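Local coordinates for protein putative SnoaL-like polyketide cyclase (Shewanella denitrificans, PDB 3LZA) that is of unconfirmed function but probably binds a small molecule in an interior pocket, perhaps as a polyketide cyclase-like enzyme, at residues 17-22 with 26-31; 45-50 with 54-59; 85-90 with 127-132. One frame throughout, in Å; residues are numbered along the deposited sequence.

Interaction 1: 17-22 with 26-31; sequences IKALTE and QTLSKY
Ala19, near the end of helix 8-21, and Leu28, on the short helix 25-29, bring their CA atoms to within 5.2 Å of each other, closer than any other pair across the two segments, and no hydrogen bond joins these segments. Such an approach needs a very small side chain, and alanine supplies it: the methyl of Ala19 points at the second helix and fits between Thr27 and the root of Leu28, with Ala19 CB 3.7 Å from Thr27 CG2 and 4.0 Å from Leu28 CB. Thr27 turns its methyl to this apolar spot, CG2 being anti to the backbone N, while its hydroxyl OG1 bonds the carboxylate of Asp24 in the turn. Leu28 reaches past the alanine. With CG anti to the backbone N (chi1 -168°), its branch lies alongside that of Leu20, both pointing the same way; Leu28 CD2 meets Leu20 CD1 at 4.0 Å, and Leu28 CD1 comes to 3.9 Å from the backbone N of Leu20. Leucine suits both places because its forked end lets each present one methyl to the other and still reach Leu57 of helix 50-61. At the C-terminal end of helix 8-21, Lys18 and Glu22 form a salt bridge one turn apart, Lys18 NZ to Glu22 OE2 2.9 Å. This is a helical hairpin whose first helix lies against strand 66-77 and whose second meets helix 50-61, consistent with the alpha+beta fold of the NTF2 clan.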
loop_
_atom_site.group_PDB
_atom_site.type_symbol
_atom_site.label_atom_id
_atom_site.label_comp_id
_atom_site.label_asym_id
_atom_site.label_seq_id
_atom_site.Cartn_x
_atom_site.Cartn_y
_atom_site.Cartn_z
ATOM N N ILE A 17 -1.658 -11.670 -11.461
ATOM C CA ILE A 17 -0.256 -11.765 -11.019
ATOM C C ILE A 17 0.443 -13.018 -11.622
ATOM O O ILE A 17 1.604 -13.002 -11.957
ATOM C CB ILE A 17 -0.178 -11.768 -9.465
ATOM C CG1 ILE A 17 -0.583 -10.383 -8.916
ATOM C CG2 ILE A 17 1.181 -12.225 -8.959
ATOM C CD1 ILE A 17 0.318 -9.265 -9.312
ATOM N N LYS A 18 -0.257 -14.117 -11.744
ATOM C CA LYS A 18 0.358 -15.292 -12.361
ATOM C C LYS A 18 0.792 -14.988 -13.812
ATOM O O LYS A 18 1.965 -15.256 -14.203
ATOM C CB LYS A 18 -0.626 -16.472 -12.293
ATOM C CG LYS A 18 -0.090 -17.783 -12.867
ATOM C CD LYS A 18 -1.121 -18.913 -12.597
ATOM C CE LYS A 18 -0.607 -20.267 -13.071
ATOM N NZ LYS A 18 -0.049 -20.216 -14.410
ATOM N N ALA A 19 -0.108 -14.369 -14.584
ATOM C CA ALA A 19 0.180 -14.016 -15.991
ATOM C C ALA A 19 1.333 -13.002 -16.062
ATOM O O ALA A 19 2.237 -13.132 -16.882
ATOM C CB ALA A 19 -1.119 -13.502 -16.729
ATOM N N LEU A 20 1.323 -11.998 -15.194
ATOM C CA LEU A 20 2.377 -10.990 -15.209
ATOM C C LEU A 20 3.707 -11.638 -14.909
ATOM O O LEU A 20 4.732 -11.308 -15.565
ATOM C CB LEU A 20 2.096 -9.884 -14.147
ATOM C CG LEU A 20 3.163 -8.801 -13.874
ATOM C CD1 LEU A 20 3.393 -7.968 -15.080
ATOM C CD2 LEU A 20 2.764 -7.915 -12.610
ATOM N N THR A 21 3.754 -12.457 -13.858
ATOM C CA THR A 21 5.085 -12.948 -13.396
ATOM C C THR A 21 5.582 -14.114 -14.270
ATOM O O THR A 21 6.782 -14.393 -14.296
ATOM C CB THR A 21 5.179 -13.334 -11.911
ATOM O OG1 THR A 21 4.213 -14.357 -11.629
ATOM C CG2 THR A 21 4.983 -12.138 -11.008
ATOM N N GLU A 22 4.645 -14.780 -14.952
ATOM C CA GLU A 22 5.007 -15.794 -15.959
ATOM C C GLU A 22 5.321 -15.219 -17.337
ATOM O O GLU A 22 5.572 -15.994 -18.280
ATOM C CB GLU A 22 3.901 -16.840 -16.078
ATOM C CG GLU A 22 3.920 -17.788 -14.908
ATOM C CD GLU A 22 2.824 -18.820 -14.954
ATOM O OE1 GLU A 22 2.031 -18.861 -15.930
ATOM O OE2 GLU A 22 2.759 -19.609 -13.993
ATOM N N GLN A 26 -0.333 -13.043 -23.642
ATOM C CA GLN A 26 -1.610 -13.403 -24.212
ATOM C C GLN A 26 -2.622 -13.426 -23.093
ATOM O O GLN A 26 -3.665 -12.794 -23.197
ATOM C CB GLN A 26 -1.544 -14.760 -24.955
ATOM C CG GLN A 26 -0.664 -14.777 -26.216
ATOM C CD GLN A 26 0.825 -14.969 -25.928
ATOM O OE1 GLN A 26 1.196 -15.581 -24.913
ATOM N NE2 GLN A 26 1.688 -14.433 -26.808
ATOM N N THR A 27 -2.312 -14.115 -21.997
ATOM C CA THR A 27 -3.217 -14.127 -20.846
ATOM C C THR A 27 -3.317 -12.758 -20.200
ATOM O O THR A 27 -4.400 -12.342 -19.863
ATOM C CB THR A 27 -2.775 -15.175 -19.797
ATOM O OG1 THR A 27 -2.729 -16.434 -20.438
ATOM C CG2 THR A 27 -3.749 -15.278 -18.585
ATOM N N LEU A 28 -2.198 -12.060 -20.014
ATOM C CA LEU A 28 -2.224 -10.775 -19.332
ATOM C C LEU A 28 -3.123 -9.754 -20.078
ATOM O O LEU A 28 -3.931 -9.020 -19.445
ATOM C CB LEU A 28 -0.789 -10.248 -19.102
ATOM C CG LEU A 28 -0.646 -9.074 -18.151
ATOM C CD1 LEU A 28 -1.212 -9.439 -16.756
ATOM C CD2 LEU A 28 0.784 -8.612 -18.077
ATOM N N SER A 29 -3.026 -9.744 -21.412
ATOM C CA SER A 29 -3.771 -8.808 -22.228
ATOM C C SER A 29 -5.259 -8.930 -22.051
ATOM O O SER A 29 -5.926 -7.931 -22.222
ATOM C CB SER A 29 -3.463 -8.935 -23.732
ATOM O OG SER A 29 -3.928 -10.142 -24.279
ATOM N N LYS A 30 -5.783 -10.125 -21.739
ATOM C CA LYS A 30 -7.214 -10.282 -21.398
ATOM C C LYS A 30 -7.711 -9.396 -20.233
ATOM O O LYS A 30 -8.931 -9.096 -20.140
ATOM C CB LYS A 30 -7.584 -11.751 -21.037
ATOM C CG LYS A 30 -7.279 -12.857 -22.060
ATOM C CD LYS A 30 -7.641 -12.517 -23.504
ATOM C CE LYS A 30 -7.188 -13.634 -24.467
ATOM N NZ LYS A 30 -5.835 -13.314 -25.091
ATOM N N TYR A 31 -6.810 -9.009 -19.330
ATOM C CA TYR A 31 -7.187 -8.154 -18.195
ATOM C C TYR A 31 -7.166 -6.663 -18.482
ATOM O O TYR A 31 -7.647 -5.891 -17.661
ATOM C CB TYR A 31 -6.287 -8.418 -16.992
ATOM C CG TYR A 31 -6.435 -9.796 -16.405
ATOM C CD1 TYR A 31 -7.404 -10.068 -15.432
ATOM C CD2 TYR A 31 -5.602 -10.815 -16.801
ATOM C CE1 TYR A 31 -7.510 -11.357 -14.864
ATOM C CE2 TYR A 31 -5.702 -12.110 -16.260
ATOM C CZ TYR A 31 -6.660 -12.369 -15.299
ATOM O OH TYR A 31 -6.719 -13.632 -14.775
#

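Interaction 2: 45-50 with 54-59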
loop_
_atom_site.group_PDB
_atom_site.type_symbol
_atom_site.label_atom_id
_atom_site.label_comp_id
_atom_site.label_asym_id
_atom_site.label_seq_id
_atom_site.Cartn_x
_atom_site.Cartn_y
_atom_site.Cartn_z
ATOM N N THR A 45 5.806 6.731 -12.457
ATOM C CA THR A 45 5.650 6.357 -13.830
ATOM C C THR A 45 4.285 5.722 -14.042
ATOM O O THR A 45 3.746 5.031 -13.170
ATOM C CB THR A 45 6.700 5.367 -14.283
ATOM O OG1 THR A 45 6.582 4.194 -13.525
ATOM C CG2 THR A 45 8.136 5.934 -14.089
ATOM N N LYS A 46 3.753 5.954 -15.224
ATOM C CA LYS A 46 2.463 5.427 -15.597
ATOM C C LYS A 46 2.462 4.888 -17.047
ATOM O O LYS A 46 2.894 5.561 -17.993
ATOM C CB LYS A 46 1.441 6.515 -15.413
ATOM C CG LYS A 46 0.043 6.096 -15.301
ATOM C CD LYS A 46 -0.834 7.298 -14.885
ATOM C CE LYS A 46 -0.265 8.021 -13.695
ATOM N NZ LYS A 46 -1.295 8.237 -12.673
ATOM N N TYR A 47 1.942 3.684 -17.206
ATOM C CA TYR A 47 1.708 3.095 -18.524
ATOM C C TYR A 47 0.213 2.838 -18.711
ATOM O O TYR A 47 -0.441 2.285 -17.833
ATOM C CB TYR A 47 2.545 1.822 -18.666
ATOM C CG TYR A 47 4.016 2.161 -18.586
ATOM C CD1 TYR A 47 4.698 2.670 -19.686
ATOM C CD2 TYR A 47 4.703 2.057 -17.374
ATOM C CE1 TYR A 47 6.038 3.019 -19.592
ATOM C CE2 TYR A 47 6.042 2.404 -17.278
ATOM C CZ TYR A 47 6.701 2.878 -18.357
ATOM O OH TYR A 47 8.030 3.221 -18.240
ATOM N N ILE A 48 -0.329 3.251 -19.847
ATOM C CA ILE A 48 -1.776 3.289 -20.015
ATOM C C ILE A 48 -2.227 2.532 -21.253
ATOM O O ILE A 48 -1.767 2.794 -22.358
ATOM C CB ILE A 48 -2.293 4.761 -20.072
ATOM C CG1 ILE A 48 -1.857 5.536 -18.804
ATOM C CG2 ILE A 48 -3.816 4.753 -20.176
ATOM C CD1 ILE A 48 -1.964 6.999 -18.895
ATOM N N GLY A 49 -3.177 1.618 -21.067
ATOM C CA GLY A 49 -3.725 0.815 -22.160
ATOM C C GLY A 49 -2.938 -0.465 -22.441
ATOM O O GLY A 49 -1.755 -0.535 -22.173
ATOM N N THR A 50 -3.641 -1.473 -22.954
ATOM C CA THR A 50 -3.088 -2.787 -23.316
ATOM C C THR A 50 -1.760 -2.682 -24.048
ATOM O O THR A 50 -0.746 -3.236 -23.630
ATOM C CB THR A 50 -4.114 -3.588 -24.172
ATOM O OG1 THR A 50 -5.373 -3.570 -23.512
ATOM C CG2 THR A 50 -3.659 -5.024 -24.354
ATOM N N ILE A 54 1.788 -3.693 -22.111
ATOM C CA ILE A 54 2.433 -4.901 -22.620
ATOM C C ILE A 54 3.804 -4.602 -23.188
ATOM O O ILE A 54 4.748 -5.338 -22.905
ATOM C CB ILE A 54 1.557 -5.667 -23.614
ATOM C CG1 ILE A 54 0.289 -6.190 -22.925
ATOM C CG2 ILE A 54 2.344 -6.817 -24.268
ATOM C CD1 ILE A 54 0.490 -7.307 -21.995
ATOM N N ALA A 55 3.916 -3.557 -24.004
ATOM C CA ALA A 55 5.187 -3.146 -24.609
ATOM C C ALA A 55 6.251 -2.819 -23.553
ATOM O O ALA A 55 7.423 -3.157 -23.740
ATOM C CB ALA A 55 4.985 -1.961 -25.626
ATOM N N PHE A 56 5.853 -2.191 -22.447
ATOM C CA PHE A 56 6.758 -1.870 -21.341
ATOM C C PHE A 56 7.230 -3.131 -20.613
ATOM O O PHE A 56 8.388 -3.254 -20.277
ATOM C CB PHE A 56 6.091 -0.850 -20.368
ATOM C CG PHE A 56 6.791 -0.726 -19.029
ATOM C CD1 PHE A 56 8.019 -0.070 -18.932
ATOM C CD2 PHE A 56 6.218 -1.227 -17.885
ATOM C CE1 PHE A 56 8.655 0.059 -17.673
ATOM C CE2 PHE A 56 6.845 -1.107 -16.652
ATOM C CZ PHE A 56 8.077 -0.462 -16.566
ATOM N N LEU A 57 6.325 -4.078 -20.399
ATOM C CA LEU A 57 6.663 -5.300 -19.712
ATOM C C LEU A 57 7.575 -6.136 -20.594
ATOM O O LEU A 57 8.505 -6.749 -20.107
ATOM C CB LEU A 57 5.392 -6.099 -19.372
ATOM C CG LEU A 57 4.500 -5.506 -18.293
ATOM C CD1 LEU A 57 3.255 -6.383 -18.113
ATOM C CD2 LEU A 57 5.220 -5.268 -16.953
ATOM N N GLN A 58 7.336 -6.137 -21.904
ATOM C CA GLN A 58 8.245 -6.824 -22.824
ATOM C C GLN A 58 9.668 -6.266 -22.780
ATOM O O GLN A 58 10.605 -7.035 -22.722
ATOM C CB GLN A 58 7.768 -6.734 -24.270
ATOM C CG GLN A 58 6.547 -7.534 -24.583
ATOM C CD GLN A 58 6.009 -7.171 -25.950
ATOM O OE1 GLN A 58 6.300 -6.093 -26.458
ATOM N NE2 GLN A 58 5.328 -8.094 -26.581
ATOM N N ARG A 59 9.823 -4.947 -22.845
ATOM C CA ARG A 59 11.151 -4.317 -22.762
ATOM C C ARG A 59 11.835 -4.629 -21.400
ATOM O O ARG A 59 13.039 -4.923 -21.351
ATOM C CB ARG A 59 11.032 -2.788 -22.910
ATOM C CG ARG A 59 10.652 -2.317 -24.303
ATOM C CD ARG A 59 10.799 -0.781 -24.476
ATOM N NE ARG A 59 9.959 0.016 -23.572
ATOM C CZ ARG A 59 8.682 0.333 -23.811
ATOM N NH1 ARG A 59 8.087 -0.088 -24.917
ATOM N NH2 ARG A 59 7.994 1.065 -22.947
HETATM O O HOH W 1 9.549 2.418 -20.868
#
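Different first torsions bring Tyr47 and Phe56 together: Tyr47 sets CG anti to its carbonyl carbon (chi1 -63°), whereas Phe56 sets CG anti to its backbone N (chi1 165°), and each ring leans into the space between strand and helix. In this NTF2-type fold the contact joins edge strand 45-48 to helix 50-61, which follows it directly. The two rings form a face-to-face stack with centroids 3.8 Å apart and planes 13° from parallel, although the side chains as a whole cross at about a right angle. Phe56 CG lies over the centre of the tyrosine ring and Tyr47 CE2 over that of the phenylalanine, with Tyr47 CZ 3.3 Å from Phe56 CD1. Phe56 CB adds a CH-pi contact over the same tyrosine ring. Flat aromatic residues suit a partly exposed seam, since each covers a broad face of the other, and the tyrosine also carries a hydroxyl to water. Replacing Tyr47 with an alanine would probably leave one face of the Phe56 ring uncovered and the bridging water without one of its holders. At the turn, Gly49 takes the N-cap position with a positive phi, where a side chain would press on the preceding carbonyl. Ile54 N bonds Thr50 O at 3.0 Å in the first helical turn. Farther along, Arg59 NH2 donates to a water at 2.9 Å, in plane at the guanidinium edge, and that water lies 3.1 Å from Tyr47 OH.

Interaction 3: 85-90 with 127-132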
loop_
_atom_site.group_PDB
_atom_site.type_symbol
_atom_site.label_atom_id
_atom_site.label_comp_id
_atom_site.label_asym_id
_atom_site.label_seq_id
_atom_site.Cartn_x
_atom_site.Cartn_y
_atom_site.Cartn_z
ATOM N N GLY A 85 4.102 -7.959 0.013
ATOM C CA GLY A 85 5.124 -8.964 -0.113
ATOM C C GLY A 85 6.447 -8.462 -0.642
ATOM O O GLY A 85 6.886 -7.360 -0.326
ATOM N N ASN A 86 7.096 -9.316 -1.423
ATOM C CA ASN A 86 8.327 -8.947 -2.102
ATOM C C ASN A 86 8.401 -9.553 -3.503
ATOM O O ASN A 86 7.930 -10.678 -3.774
ATOM C CB ASN A 86 9.573 -9.242 -1.262
ATOM C CG ASN A 86 9.968 -10.676 -1.277
ATOM O OD1 ASN A 86 10.576 -11.174 -2.262
ATOM N ND2 ASN A 86 9.677 -11.368 -0.183
ATOM N N TYR A 87 8.978 -8.774 -4.393
ATOM C CA TYR A 87 9.224 -9.216 -5.740
ATOM C C TYR A 87 10.667 -9.712 -5.845
ATOM O O TYR A 87 11.612 -8.970 -5.548
ATOM C CB TYR A 87 9.025 -8.018 -6.669
ATOM C CG TYR A 87 7.578 -7.687 -6.954
ATOM C CD1 TYR A 87 6.854 -6.832 -6.116
ATOM C CD2 TYR A 87 6.941 -8.179 -8.105
ATOM C CE1 TYR A 87 5.528 -6.516 -6.400
ATOM C CE2 TYR A 87 5.593 -7.862 -8.384
ATOM C CZ TYR A 87 4.916 -7.004 -7.540
ATOM O OH TYR A 87 3.605 -6.671 -7.824
ATOM N N HIS A 88 10.876 -10.951 -6.281
ATOM C CA HIS A 88 12.250 -11.361 -6.577
ATOM C C HIS A 88 12.459 -11.401 -8.092
ATOM O O HIS A 88 11.573 -11.792 -8.879
ATOM C CB HIS A 88 12.570 -12.690 -5.925
ATOM C CG HIS A 88 13.824 -13.297 -6.441
ATOM N ND1 HIS A 88 13.851 -14.100 -7.557
ATOM C CD2 HIS A 88 15.112 -13.116 -6.070
ATOM C CE1 HIS A 88 15.100 -14.444 -7.814
ATOM N NE2 HIS A 88 15.877 -13.867 -6.917
ATOM N N LEU A 89 13.609 -10.900 -8.528
ATOM C CA LEU A 89 13.948 -10.881 -9.919
ATOM C C LEU A 89 15.398 -11.376 -10.089
ATOM O O LEU A 89 16.338 -10.974 -9.343
ATOM C CB LEU A 89 13.721 -9.498 -10.539
ATOM C CG LEU A 89 13.888 -9.473 -12.054
ATOM C CD1 LEU A 89 13.001 -8.373 -12.678
ATOM C CD2 LEU A 89 15.386 -9.332 -12.504
ATOM N N ARG A 90 15.584 -12.299 -11.030
ATOM C CA ARG A 90 16.935 -12.743 -11.411
ATOM C C ARG A 90 17.110 -12.620 -12.899
ATOM O O ARG A 90 16.290 -13.111 -13.646
ATOM C CB ARG A 90 17.191 -14.174 -10.990
ATOM C CG ARG A 90 18.648 -14.659 -11.241
ATOM C CD ARG A 90 18.845 -16.119 -10.839
ATOM N NE ARG A 90 20.232 -16.542 -11.068
ATOM C CZ ARG A 90 21.286 -16.168 -10.343
ATOM N NH1 ARG A 90 21.167 -15.363 -9.294
ATOM N NH2 ARG A 90 22.485 -16.617 -10.661
ATOM N N ASP A 127 1.637 0.300 -7.754
ATOM C CA ASP A 127 2.787 -0.306 -7.106
ATOM C C ASP A 127 3.443 0.683 -6.205
ATOM O O ASP A 127 3.619 1.841 -6.576
ATOM C CB ASP A 127 3.829 -0.831 -8.113
ATOM C CG ASP A 127 3.443 -2.111 -8.777
ATOM O OD1 ASP A 127 2.405 -2.760 -8.428
ATOM O OD2 ASP A 127 4.190 -2.469 -9.708
ATOM N N LEU A 128 3.807 0.227 -5.000
ATOM C CA LEU A 128 4.671 0.992 -4.107
ATOM C C LEU A 128 5.884 0.081 -3.826
ATOM O O LEU A 128 5.751 -0.932 -3.163
ATOM C CB LEU A 128 3.936 1.354 -2.794
ATOM C CG LEU A 128 2.703 2.272 -2.832
ATOM C CD1 LEU A 128 1.804 2.096 -1.610
ATOM C CD2 LEU A 128 3.175 3.715 -2.946
HETATM N N MSE A 129 7.067 0.419 -4.359
HETATM C CA MSE A 129 8.215 -0.461 -4.318
HETATM C C MSE A 129 9.305 0.145 -3.478
HETATM O O MSE A 129 9.535 1.367 -3.516
HETATM C CB MSE A 129 8.751 -0.730 -5.719
HETATM C CG MSE A 129 7.766 -1.266 -6.714
HETATM SE SE MSE A 129 7.388 -3.137 -6.289
HETATM C CE MSE A 129 9.126 -3.810 -6.453
ATOM N N ASP A 130 10.000 -0.699 -2.708
ATOM C CA ASP A 130 11.120 -0.248 -1.883
ATOM C C ASP A 130 12.424 -0.189 -2.720
ATOM O O ASP A 130 13.268 -1.092 -2.672
ATOM C CB ASP A 130 11.257 -1.154 -0.657
ATOM C CG ASP A 130 12.369 -0.781 0.281
ATOM O OD1 ASP A 130 13.072 0.249 0.121
ATOM O OD2 ASP A 130 12.581 -1.586 1.217
ATOM N N TYR A 131 12.545 0.871 -3.504
ATOM C CA TYR A 131 13.711 1.044 -4.395
ATOM C C TYR A 131 15.027 1.302 -3.672
ATOM O O TYR A 131 16.089 0.939 -4.206
ATOM C CB TYR A 131 13.452 2.130 -5.443
ATOM C CG TYR A 131 12.427 1.763 -6.450
ATOM C CD1 TYR A 131 12.636 0.679 -7.304
ATOM C CD2 TYR A 131 11.226 2.483 -6.562
ATOM C CE1 TYR A 131 11.694 0.300 -8.238
ATOM C CE2 TYR A 131 10.261 2.106 -7.502
ATOM C CZ TYR A 131 10.527 1.030 -8.350
ATOM O OH TYR A 131 9.636 0.627 -9.288
ATOM N N GLN A 132 15.011 1.848 -2.460
ATOM C CA GLN A 132 16.272 1.922 -1.706
ATOM C C GLN A 132 16.842 0.529 -1.376
ATOM O O GLN A 132 18.062 0.325 -1.462
ATOM C CB GLN A 132 16.176 2.792 -0.432
ATOM C CG GLN A 132 17.529 3.098 0.208
ATOM C CD GLN A 132 18.449 3.914 -0.701
ATOM O OE1 GLN A 132 18.073 4.979 -1.174
ATOM N NE2 GLN A 132 19.624 3.389 -0.982
HETATM O O HOH W 2 4.092 -5.267 -10.444
#
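The Tyr87 ring is met obliquely by the selenium of Met129, while Phe69 of strand 66-77 stacks on the ring; Met129 CB lies over one face of the Tyr131 ring. The selenium sits 4.5 Å from the Tyr87 ring centroid and 44° off the normal, a Met-aromatic contact made by selenomethionine; its nearest ring atom is Tyr87 CD1, at 3.7 Å from Met129 SE. Met129 is bent at both chi2 and chi3, which curls the flexible chain back toward the tyrosine and also lays Met129 CE 3.8 Å from Tyr87 CD1. A long, pliant apolar side chain suits a place where strands 80-93 and 122-129 are separated in the sheet by strand 102-115, for it can reach across the intervening strand; it also packs on Ile107 of that strand. The polar end of the ring faces Asp127, whose carboxylate plane is turned 55° from it. Tyr87 OH and Asp127 OD1 stay 4.1 Å apart and are linked indirectly: the hydroxyl of Thr111 bonds both, and a water 3.0 Å from Tyr87 OH donates to Asp127 OD2 at 2.9 Å. Gln125 NE2 is a further partner of Asp127 OD1, so several bonds fix the rotation of this buried carboxylate. Buried tyrosine, aspartate and water on the concave side of a strongly bent sheet are consistent with the interior pocket of SnoaL-like proteins of the NTF2 clan.

Overall arrangement
The three interactions follow one another along the chain, each closing before the next opens. Interactions 1 and 2 have centres 13 Å apart and touch: Leu57 of helix 50-61 packs on both Leu20 and Leu28. The centre of interaction 3 is 18 Å from the centre of each, and it touches neither; it is on the far side of the chain's centre from interaction 1. It reaches the same six-stranded mixed sheet as interaction 2, whose strand 45-48 is outermost within this chain. Interactions 1 and 2 thus join the three helices 8-21, 25-29 and 50-61 in one apolar layer, while interaction 3 lies on the sheet, probably beside the pocket, and its 127-132 segment reaches the second subunit, where His73 of that subunit bonds Asp130.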